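Local structure of peptidoglycan N-acetylglucosamine deacetylase (Bacillus cereus, 5N1P) at residues Lys2-Thr7 / Glu158-His163; Trp122-Asp127 / Val198-Asp203. The protein catalyses the metal-dependent deacetylation of N-acetylglucosamine residues in peptidoglycan, releasing acetate. All blocks are in the same frame, centred on the assembly; numbering follows the deposited sequence.

Contact 1. Residues Lys2-Thr7 / Glu158-His163; sequences KVAYLT and EVILMH. With 8GK (~{N}-oxidanylnaphthalene-1-carboxamide), chain E.
The ring of Tyr5 turns an edge to the neighbouring strand, with Glu158 O in the ring plane 3.6 Å from Tyr5 CD2, while Val3 CG1 lies over one face; Trp122 makes an edge-to-face pair with the same ring. At the C-terminal end of 158-163, the edge of the His163 imidazole meets the inhibitor, its NE2 2.8 Å from the hydroxamate oxygen O14 of 8GK.

Between these two rings, 2-7 and 158-163 run parallel, as neighbouring strands do in the distorted beta/alpha barrel of NodB-type deacetylases. The backbone bonds go to and fro in turn: Tyr5 N donates to Glu158 O, and Ile160 N to Tyr5 O at a nearly straight 176°. On the face bearing Ala4, Leu6 and Ile160 the contact between the strands is apolar. Leu6 and Ile160 lie side by side, Leu6 CD2 3.9 Å from Ile160 CD1, and the same methyl meets the sulfur of Met162; helix 167-182 packs over these residues. Glu158 starts from this face too, but its carboxylate leads away to Thr125 OG1 and Lys155. On the other face, Thr7 CG2 touches Val159 CG1 at 3.8 Å.

Thr7 grips Ile160 O twice. Its backbone N lies nearly in line with the C=O, 2.9 Å from Ile160 O, though the N-H itself is bent away from straight, whereas Thr7 OG1 reaches Ile160 O at 2.7 Å from above the carbonyl plane, 47° out of it. That hydroxyl can bridge because chi1 of 71° tucks it between the backbone N and carbonyl carbon.

Ile160 O, buried in the seam, is thus held by two donors from one residue, and the Thr7 hydroxyl has a second partner in Arg97 NH1. The same strand delivers His163, the inferred proton donor, with ND1 bonded to Asp130 and NE2 facing the ligand.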
ATOM      1  N   LYS A   2       1.493  -1.512 -19.854  1.00 64.77           N
ATOM      2  CA  LYS A   2       2.252  -1.214 -18.648  1.00 50.50           C
ATOM      3  C   LYS A   2       1.288  -0.793 -17.541  1.00 43.98           C
ATOM      4  O   LYS A   2       0.431   0.063 -17.753  1.00 42.47           O
ATOM      5  CB  LYS A   2       3.277  -0.107 -18.904  1.00 46.54           C
ATOM      6  CG  LYS A   2       4.502  -0.529 -19.704  1.00 57.31           C
ATOM      7  CD  LYS A   2       5.327   0.691 -20.079  1.00 53.63           C
ATOM      8  CE  LYS A   2       6.734   0.610 -19.502  1.00 65.37           C
ATOM      9  NZ  LYS A   2       7.447   1.923 -19.570  1.00 64.05           N
ATOM     10  N   VAL A   3       1.413  -1.400 -16.365  1.00 40.20           N
ATOM     11  CA  VAL A   3       0.547  -1.028 -15.252  1.00 37.08           C
ATOM     12  C   VAL A   3       1.356  -0.563 -14.044  1.00 33.95           C
ATOM     13  O   VAL A   3       2.319  -1.218 -13.637  1.00 33.50           O
ATOM     14  CB  VAL A   3      -0.370  -2.198 -14.825  1.00 37.59           C
ATOM     15  CG1 VAL A   3      -1.322  -1.756 -13.710  1.00 40.51           C
ATOM     16  CG2 VAL A   3      -1.150  -2.722 -16.026  1.00 44.53           C
ATOM     17  N   ALA A   4       0.960   0.579 -13.489  1.00 32.52           N
ATOM     18  CA  ALA A   4       1.560   1.103 -12.269  1.00 31.78           C
ATOM     19  C   ALA A   4       0.596   0.906 -11.119  1.00 28.24           C
ATOM     20  O   ALA A   4      -0.572   1.293 -11.201  1.00 28.29           O
ATOM     21  CB  ALA A   4       1.910   2.584 -12.423  1.00 38.19           C
ATOM     22  N   TYR A   5       1.089   0.300 -10.047  1.00 26.57           N
ATOM     23  CA  TYR A   5       0.294   0.093  -8.846  1.00 26.18           C
ATOM     24  C   TYR A   5       0.749   1.031  -7.744  1.00 22.98           C
ATOM     25  O   TYR A   5       1.744   0.766  -7.055  1.00 25.10           O
ATOM     26  CB  TYR A   5       0.400  -1.357  -8.370  1.00 22.84           C
ATOM     27  CG  TYR A   5      -0.133  -2.367  -9.354  1.00 26.74           C
ATOM     28  CD1 TYR A   5      -1.441  -2.831  -9.257  1.00 27.95           C
ATOM     29  CD2 TYR A   5       0.674  -2.863 -10.381  1.00 29.90           C
ATOM     30  CE1 TYR A   5      -1.935  -3.752 -10.160  1.00 33.63           C
ATOM     31  CE2 TYR A   5       0.188  -3.789 -11.284  1.00 34.37           C
ATOM     32  CZ  TYR A   5      -1.119  -4.231 -11.163  1.00 31.54           C
ATOM     33  OH  TYR A   5      -1.614  -5.148 -12.057  1.00 42.57           O
ATOM     34  N   LEU A   6       0.055   2.151  -7.605  1.00 21.62           N
ATOM     35  CA  LEU A   6       0.328   3.058  -6.508  1.00 21.94           C
ATOM     36  C   LEU A   6      -0.172   2.406  -5.239  1.00 21.07           C
ATOM     37  O   LEU A   6      -1.321   1.965  -5.187  1.00 21.54           O
ATOM     38  CB  LEU A   6      -0.365   4.399  -6.702  1.00 24.92           C
ATOM     39  CG  LEU A   6       0.236   5.415  -7.658  1.00 28.57           C
ATOM     40  CD1 LEU A   6      -0.678   6.616  -7.776  1.00 30.00           C
ATOM     41  CD2 LEU A   6       1.620   5.830  -7.162  1.00 36.97           C
ATOM     42  N   THR A   7       0.669   2.340  -4.221  1.00 20.11           N
ATOM     43  CA  THR A   7       0.230   1.779  -2.939  1.00 20.29           C
ATOM     44  C   THR A   7       0.524   2.756  -1.807  1.00 22.99           C
ATOM     45  O   THR A   7       1.572   3.415  -1.782  1.00 22.60           O
ATOM     46  CB  THR A   7       0.885   0.399  -2.622  1.00 19.47           C
ATOM     47  OG1 THR A   7       2.287   0.555  -2.316  1.00 21.07           O
ATOM     48  CG2 THR A   7       0.713  -0.570  -3.802  1.00 19.51           C
ATOM     49  N   GLU A 158       5.027  -2.047 -12.112  1.00 33.60           N
ATOM     50  CA  GLU A 158       5.741  -1.426 -11.008  1.00 32.33           C
ATOM     51  C   GLU A 158       4.796  -1.238  -9.839  1.00 31.26           C
ATOM     52  O   GLU A 158       3.650  -0.820 -10.020  1.00 32.73           O
ATOM     53  CB  GLU A 158       6.329  -0.077 -11.415  1.00 34.84           C
ATOM     54  CG  GLU A 158       7.379  -0.151 -12.526  1.00 33.86           C
ATOM     55  CD  GLU A 158       8.770  -0.516 -12.021  1.00 41.97           C
ATOM     56  OE1 GLU A 158       8.918  -0.885 -10.838  1.00 38.25           O
ATOM     57  OE2 GLU A 158       9.731  -0.433 -12.816  1.00 41.97           O
ATOM     58  N   VAL A 159       5.269  -1.560  -8.641  1.00 27.93           N
ATOM     59  CA  VAL A 159       4.486  -1.375  -7.420  1.00 24.48           C
ATOM     60  C   VAL A 159       5.172  -0.315  -6.587  1.00 26.34           C
ATOM     61  O   VAL A 159       6.315  -0.488  -6.179  1.00 25.76           O
ATOM     62  CB  VAL A 159       4.354  -2.682  -6.625  1.00 24.56           C
ATOM     63  CG1 VAL A 159       3.590  -2.453  -5.316  1.00 23.35           C
ATOM     64  CG2 VAL A 159       3.683  -3.743  -7.490  1.00 26.51           C
ATOM     65  N   ILE A 160       4.487   0.800  -6.371  1.00 23.65           N
ATOM     66  CA  ILE A 160       5.119   1.986  -5.811  1.00 24.39           C
ATOM     67  C   ILE A 160       4.738   2.202  -4.346  1.00 25.09           C
ATOM     68  O   ILE A 160       3.553   2.301  -4.019  1.00 23.51           O
ATOM     69  CB  ILE A 160       4.736   3.229  -6.619  1.00 24.26           C
ATOM     70  CG1 ILE A 160       5.153   3.040  -8.082  1.00 27.03           C
ATOM     71  CG2 ILE A 160       5.369   4.467  -6.007  1.00 27.74           C
ATOM     72  CD1 ILE A 160       4.386   3.918  -9.039  1.00 36.39           C
ATOM     73  N   LEU A 161       5.741   2.292  -3.477  1.00 23.10           N
ATOM     74  CA  LEU A 161       5.530   2.497  -2.047  1.00 22.78           C
ATOM     75  C   LEU A 161       5.449   3.972  -1.689  1.00 22.62           C
ATOM     76  O   LEU A 161       6.420   4.723  -1.864  1.00 24.33           O
ATOM     77  CB  LEU A 161       6.654   1.844  -1.225  1.00 25.54           C
ATOM     78  CG  LEU A 161       6.617   2.157   0.276  1.00 22.26           C
ATOM     79  CD1 LEU A 161       5.380   1.548   0.959  1.00 26.91           C
ATOM     80  CD2 LEU A 161       7.904   1.705   0.970  1.00 25.31           C
ATOM     81  N   MET A 162       4.281   4.369  -1.189  1.00 21.49           N
ATOM     82  CA  MET A 162       4.071   5.702  -0.650  1.00 22.50           C
ATOM     83  C   MET A 162       3.272   5.602   0.649  1.00 19.69           C
ATOM     84  O   MET A 162       2.809   4.525   1.030  1.00 20.48           O
ATOM     85  CB  MET A 162       3.344   6.596  -1.657  1.00 25.01           C
ATOM     86  CG  MET A 162       4.119   6.752  -2.933  1.00 31.45           C
ATOM     87  SD  MET A 162       3.330   7.826  -4.119  1.00 31.65           S
ATOM     88  CE  MET A 162       3.610   9.409  -3.334  1.00 37.63           C
ATOM     89  N   HIS A 163       3.122   6.734   1.326  1.00 23.24           N
ATOM     90  CA  HIS A 163       2.426   6.775   2.607  1.00 25.74           C
ATOM     91  C   HIS A 163       1.470   7.946   2.606  1.00 28.36           C
ATOM     92  O   HIS A 163       1.913   9.097   2.545  1.00 31.61           O
ATOM     93  CB  HIS A 163       3.431   6.890   3.771  1.00 26.42           C
ATOM     94  CG  HIS A 163       4.425   5.769   3.825  1.00 30.65           C
ATOM     95  ND1 HIS A 163       5.564   5.741   3.048  1.00 29.80           N
ATOM     96  CD2 HIS A 163       4.440   4.626   4.554  1.00 29.65           C
ATOM     97  CE1 HIS A 163       6.242   4.635   3.303  1.00 36.81           C
ATOM     98  NE2 HIS A 163       5.579   3.940   4.210  1.00 36.62           N
TER
HETATM   99  C1  8GK E 301       6.646   0.324   5.831  1.00 51.25           C
HETATM  100  C2  8GK E 301       8.137   0.322   5.757  1.00 53.63           C
HETATM  101  C3  8GK E 301       8.845   1.003   6.737  1.00 58.49           C
HETATM  102  C4  8GK E 301      10.235   1.004   6.708  1.00 62.12           C
HETATM  103  C5  8GK E 301      10.919   0.313   5.707  1.00 59.54           C
HETATM  104  C6  8GK E 301      10.207  -0.372   4.728  1.00 56.64           C
HETATM  105  C7  8GK E 301       8.813  -0.370   4.759  1.00 59.09           C
HETATM  106  C8  8GK E 301      10.929   1.697   7.690  1.00 58.21           C
HETATM  107  C9  8GK E 301      10.252   2.388   8.691  1.00 50.07           C
HETATM  108  C10 8GK E 301       8.862   2.388   8.716  1.00 54.41           C
HETATM  109  C11 8GK E 301       8.164   1.692   7.738  1.00 51.04           C
HETATM  110  O12 8GK E 301       6.145  -0.274   6.762  1.00 34.22           O
HETATM  111  N13 8GK E 301       5.899   0.980   4.944  1.00 56.50           N
HETATM  112  O14 8GK E 301       4.707   1.534   5.408  1.00 49.48           O

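Contact 2. Residues Trp122-Asp127 / Val198-Asp203; sequences WDWTID and VNFWHD. With 8GK (~{N}-oxidanylnaphthalene-1-carboxamide), chain E.
Asp123 and Asn199 bring the two backbones to 4.8 Å between CA atoms, the touching parts running 80° apart, and Asp123 N donates to Val198 O at 2.8 Å. Just beyond that bond, the carboxylate of Asp123 takes a second N-H of the loop, that of Phe200: Phe200 N reaches Asp123 OD2 on its anti side at 2.8 Å, 22° out of the carboxylate plane. Ser102 OG shares this oxygen, so OD2 holds two loops at once.

The same aspartate lies flat against the Phe200 ring. Its CB sits over the ring centre at 3.6 Å, a CH-pi contact, and the carboxylate continues across the face with the planes 9° apart. Phe200 in turn points its edge at Trp124 in a T-shaped pair, its CZ 3.6 Å from Trp124 CE2. The loop 198-203, which comes after strand 185-187, thereby backs a tryptophan of the ligand pocket in this NodB-type deacetylase fold; CH2 of the Trp124 indole comes within 3.3 Å of C7 of 8GK, obliquely.

Val198 packs against Trp122. Its CB and CG2 lie over the pyrrole side of the Trp122 indole, CB 3.8 Å from the centroid of the five-membered ring, while CG1 rests on Thr125 CG2; Trp122 NE1 bonds to Phe196 O. Within the loop, a type I turn runs from Asn199 to His202, and the Asn199 amide links back to Asp203 through both ends, OD1 accepting from the backbone N and ND2 donating to the backbone O.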
ATOM      1  N   TRP A 122       2.394  -8.436  -0.457  1.00 18.56           N
ATOM      2  CA  TRP A 122       3.038  -7.583  -1.449  1.00 22.75           C
ATOM      3  C   TRP A 122       4.041  -6.664  -0.778  1.00 21.79           C
ATOM      4  O   TRP A 122       3.697  -5.940   0.180  1.00 19.00           O
ATOM      5  CB  TRP A 122       2.023  -6.732  -2.222  1.00 18.73           C
ATOM      6  CG  TRP A 122       1.694  -7.255  -3.585  1.00 18.77           C
ATOM      7  CD1 TRP A 122       1.865  -8.540  -4.040  1.00 19.89           C
ATOM      8  CD2 TRP A 122       1.192  -6.497  -4.691  1.00 20.69           C
ATOM      9  NE1 TRP A 122       1.466  -8.625  -5.360  1.00 22.18           N
ATOM     10  CE2 TRP A 122       1.063  -7.379  -5.783  1.00 22.10           C
ATOM     11  CE3 TRP A 122       0.834  -5.153  -4.862  1.00 20.01           C
ATOM     12  CZ2 TRP A 122       0.599  -6.968  -7.031  1.00 22.08           C
ATOM     13  CZ3 TRP A 122       0.368  -4.746  -6.105  1.00 22.17           C
ATOM     14  CH2 TRP A 122       0.260  -5.654  -7.170  1.00 21.66           C
ATOM     15  N   ASP A 123       5.280  -6.711  -1.266  1.00 20.73           N
ATOM     16  CA  ASP A 123       6.249  -5.677  -0.964  1.00 20.52           C
ATOM     17  C   ASP A 123       6.105  -4.621  -2.066  1.00 21.53           C
ATOM     18  O   ASP A 123       4.984  -4.233  -2.392  1.00 20.58           O
ATOM     19  CB  ASP A 123       7.669  -6.258  -0.878  1.00 21.43           C
ATOM     20  CG  ASP A 123       7.847  -7.181   0.321  1.00 22.93           C
ATOM     21  OD1 ASP A 123       7.596  -6.731   1.457  1.00 21.77           O
ATOM     22  OD2 ASP A 123       8.237  -8.363   0.145  1.00 22.39           O
ATOM     23  N   TRP A 124       7.208  -4.159  -2.646  1.00 21.19           N
ATOM     24  CA  TRP A 124       7.109  -3.111  -3.657  1.00 21.79           C
ATOM     25  C   TRP A 124       8.284  -3.207  -4.604  1.00 21.49           C
ATOM     26  O   TRP A 124       9.227  -3.938  -4.312  1.00 25.98           O
ATOM     27  CB  TRP A 124       7.060  -1.728  -2.993  1.00 22.58           C
ATOM     28  CG  TRP A 124       8.184  -1.518  -2.034  1.00 23.29           C
ATOM     29  CD1 TRP A 124       9.419  -0.993  -2.319  1.00 25.69           C
ATOM     30  CD2 TRP A 124       8.202  -1.844  -0.637  1.00 22.43           C
ATOM     31  NE1 TRP A 124      10.194  -0.968  -1.189  1.00 25.58           N
ATOM     32  CE2 TRP A 124       9.476  -1.490  -0.142  1.00 25.37           C
ATOM     33  CE3 TRP A 124       7.265  -2.412   0.241  1.00 24.54           C
ATOM     34  CZ2 TRP A 124       9.844  -1.677   1.193  1.00 25.74           C
ATOM     35  CZ3 TRP A 124       7.629  -2.601   1.563  1.00 23.17           C
ATOM     36  CH2 TRP A 124       8.911  -2.227   2.025  1.00 25.08           C
ATOM     37  N   THR A 125       8.223  -2.490  -5.727  1.00 22.92           N
ATOM     38  CA  THR A 125       9.355  -2.457  -6.666  1.00 22.68           C
ATOM     39  C   THR A 125      10.009  -1.089  -6.731  1.00 24.55           C
ATOM     40  O   THR A 125      11.167  -0.963  -7.175  1.00 27.25           O
ATOM     41  CB  THR A 125       8.943  -2.860  -8.097  1.00 27.32           C
ATOM     42  OG1 THR A 125       8.036  -1.896  -8.641  1.00 28.80           O
ATOM     43  CG2 THR A 125       8.302  -4.242  -8.115  1.00 27.52           C
ATOM     44  N   ILE A 126       9.272  -0.063  -6.334  1.00 25.49           N
ATOM     45  CA  ILE A 126       9.791   1.305  -6.297  1.00 29.20           C
ATOM     46  C   ILE A 126       9.503   1.921  -4.945  1.00 28.54           C
ATOM     47  O   ILE A 126       8.347   1.979  -4.531  1.00 27.19           O
ATOM     48  CB  ILE A 126       9.168   2.186  -7.378  1.00 32.33           C
ATOM     49  CG1 ILE A 126       9.561   1.686  -8.771  1.00 31.79           C
ATOM     50  CG2 ILE A 126       9.582   3.658  -7.190  1.00 34.59           C
ATOM     51  CD1 ILE A 126       8.862   2.427  -9.894  1.00 31.45           C
ATOM     52  N   ASP A 127      10.547   2.349  -4.250  1.00 26.69           N
ATOM     53  CA  ASP A 127      10.402   3.060  -2.985  1.00 25.60           C
ATOM     54  C   ASP A 127      10.505   4.563  -3.250  1.00 24.95           C
ATOM     55  O   ASP A 127      11.529   5.044  -3.731  1.00 27.23           O
ATOM     56  CB  ASP A 127      11.468   2.582  -1.997  1.00 32.09           C
ATOM     57  CG  ASP A 127      11.450   3.330  -0.673  1.00 33.16           C
ATOM     58  OD1 ASP A 127      10.570   4.184  -0.440  1.00 33.42           O
ATOM     59  OD2 ASP A 127      12.337   3.035   0.160  1.00 52.84           O
ATOM     60  N   VAL A 198       4.732 -10.278  -5.835  1.00 23.13           N
ATOM     61  CA  VAL A 198       5.638  -9.144  -5.691  1.00 22.14           C
ATOM     62  C   VAL A 198       6.132  -9.154  -4.255  1.00 19.77           C
ATOM     63  O   VAL A 198       5.552  -8.510  -3.381  1.00 22.19           O
ATOM     64  CB  VAL A 198       4.967  -7.787  -5.993  1.00 22.67           C
ATOM     65  CG1 VAL A 198       6.016  -6.658  -5.914  1.00 23.71           C
ATOM     66  CG2 VAL A 198       4.337  -7.810  -7.367  1.00 25.64           C
ATOM     67  N   ASN A 199       7.188  -9.912  -4.001  1.00 21.16           N
ATOM     68  CA  ASN A 199       7.739  -9.918  -2.648  1.00 19.61           C
ATOM     69  C   ASN A 199       9.242 -10.160  -2.687  1.00 21.00           C
ATOM     70  O   ASN A 199       9.770 -10.753  -3.633  1.00 22.70           O
ATOM     71  CB  ASN A 199       7.020 -10.947  -1.750  1.00 20.55           C
ATOM     72  CG  ASN A 199       7.271 -12.388  -2.155  1.00 23.23           C
ATOM     73  OD1 ASN A 199       8.327 -12.958  -1.856  1.00 22.08           O
ATOM     74  ND2 ASN A 199       6.293 -12.997  -2.816  1.00 23.09           N
ATOM     75  N   PHE A 200       9.916  -9.682  -1.649  1.00 20.86           N
ATOM     76  CA  PHE A 200      11.376  -9.679  -1.608  1.00 22.69           C
ATOM     77  C   PHE A 200      11.956 -11.086  -1.518  1.00 22.22           C
ATOM     78  O   PHE A 200      13.121 -11.291  -1.861  1.00 25.08           O
ATOM     79  CB  PHE A 200      11.865  -8.830  -0.426  1.00 22.07           C
ATOM     80  CG  PHE A 200      11.569  -7.364  -0.570  1.00 23.86           C
ATOM     81  CD1 PHE A 200      11.703  -6.727  -1.800  1.00 26.12           C
ATOM     82  CD2 PHE A 200      11.158  -6.615   0.528  1.00 25.01           C
ATOM     83  CE1 PHE A 200      11.431  -5.369  -1.938  1.00 32.70           C
ATOM     84  CE2 PHE A 200      10.888  -5.257   0.405  1.00 27.12           C
ATOM     85  CZ  PHE A 200      11.012  -4.631  -0.830  1.00 28.79           C
ATOM     86  N   TRP A 201      11.166 -12.057  -1.068  1.00 21.20           N
ATOM     87  CA  TRP A 201      11.633 -13.444  -0.987  1.00 21.99           C
ATOM     88  C   TRP A 201      11.515 -14.171  -2.311  1.00 22.67           C
ATOM     89  O   TRP A 201      12.006 -15.285  -2.446  1.00 23.56           O
ATOM     90  CB  TRP A 201      10.846 -14.224   0.076  1.00 23.62           C
ATOM     91  CG  TRP A 201      11.178 -13.806   1.467  1.00 24.33           C
ATOM     92  CD1 TRP A 201      10.526 -12.874   2.219  1.00 24.62           C
ATOM     93  CD2 TRP A 201      12.262 -14.282   2.263  1.00 23.05           C
ATOM     94  NE1 TRP A 201      11.143 -12.739   3.445  1.00 24.40           N
ATOM     95  CE2 TRP A 201      12.207 -13.603   3.497  1.00 22.78           C
ATOM     96  CE3 TRP A 201      13.283 -15.218   2.053  1.00 25.20           C
ATOM     97  CZ2 TRP A 201      13.122 -13.833   4.521  1.00 25.37           C
ATOM     98  CZ3 TRP A 201      14.190 -15.448   3.075  1.00 26.30           C
ATOM     99  CH2 TRP A 201      14.103 -14.757   4.292  1.00 27.86           C
ATOM    100  N   HIS A 202      10.840 -13.551  -3.279  1.00 22.22           N
ATOM    101  CA  HIS A 202      10.505 -14.218  -4.537  1.00 23.33           C
ATOM    102  C   HIS A 202       9.824 -15.550  -4.228  1.00 25.02           C
ATOM    103  O   HIS A 202      10.067 -16.565  -4.875  1.00 26.50           O
ATOM    104  CB  HIS A 202      11.753 -14.408  -5.410  1.00 25.49           C
ATOM    105  CG  HIS A 202      12.429 -13.121  -5.782  1.00 25.45           C
ATOM    106  ND1 HIS A 202      13.643 -13.076  -6.436  1.00 31.92           N
ATOM    107  CD2 HIS A 202      12.066 -11.832  -5.583  1.00 29.61           C
ATOM    108  CE1 HIS A 202      13.993 -11.817  -6.630  1.00 31.93           C
ATOM    109  NE2 HIS A 202      13.056 -11.040  -6.116  1.00 30.83           N
ATOM    110  N   ASP A 203       8.983 -15.523  -3.198  1.00 25.86           N
ATOM    111  CA  ASP A 203       8.193 -16.677  -2.784  1.00 25.02           C
ATOM    112  C   ASP A 203       6.901 -16.666  -3.589  1.00 24.24           C
ATOM    113  O   ASP A 203       6.040 -15.818  -3.367  1.00 25.75           O
ATOM    114  CB  ASP A 203       7.915 -16.619  -1.276  1.00 25.42           C
ATOM    115  CG  ASP A 203       7.197 -17.861  -0.750  1.00 31.60           C
ATOM    116  OD1 ASP A 203       6.602 -18.612  -1.548  1.00 30.75           O
ATOM    117  OD2 ASP A 203       7.216 -18.067   0.480  1.00 31.47           O
TER
HETATM  118  C1  8GK E 301       6.646   0.324   5.831  1.00 51.25           C
HETATM  119  C2  8GK E 301       8.137   0.322   5.757  1.00 53.63           C
HETATM  120  C3  8GK E 301       8.845   1.003   6.737  1.00 58.49           C
HETATM  121  C4  8GK E 301      10.235   1.004   6.708  1.00 62.12           C
HETATM  122  C5  8GK E 301      10.919   0.313   5.707  1.00 59.54           C
HETATM  123  C6  8GK E 301      10.207  -0.372   4.728  1.00 56.64           C
HETATM  124  C7  8GK E 301       8.813  -0.370   4.759  1.00 59.09           C
HETATM  125  C8  8GK E 301      10.929   1.697   7.690  1.00 58.21           C
HETATM  126  C9  8GK E 301      10.252   2.388   8.691  1.00 50.07           C
HETATM  127  C10 8GK E 301       8.862   2.388   8.716  1.00 54.41           C
HETATM  128  C11 8GK E 301       8.164   1.692   7.738  1.00 51.04           C
HETATM  129  O12 8GK E 301       6.145  -0.274   6.762  1.00 34.22           O
HETATM  130  N13 8GK E 301       5.899   0.980   4.944  1.00 56.50           N
HETATM  131  O14 8GK E 301       4.707   1.534   5.408  1.00 49.48           O

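Contact 1 and contact 2 have centres 11 Å apart and meet through strand 157-163, whose neighbour 126-127 belongs to the first segment of contact 2. Thr125 OG1 joins the two, 2.6 Å from Glu158 OE1 and 2.8 Å from Val159 N, both probable hydrogen bonds, and Trp124 CB packs 3.5 Å from Val159 O. Each contact contributes a pocket residue to the inhibitor: His163 meets its hydroxamate, Trp124 its naphthalene. The metal is near both, the side chain of Leu161 lying about 7 Å and that of Trp124 about 8 Å from the zinc ion, which is held by Asp10, His59 and His63.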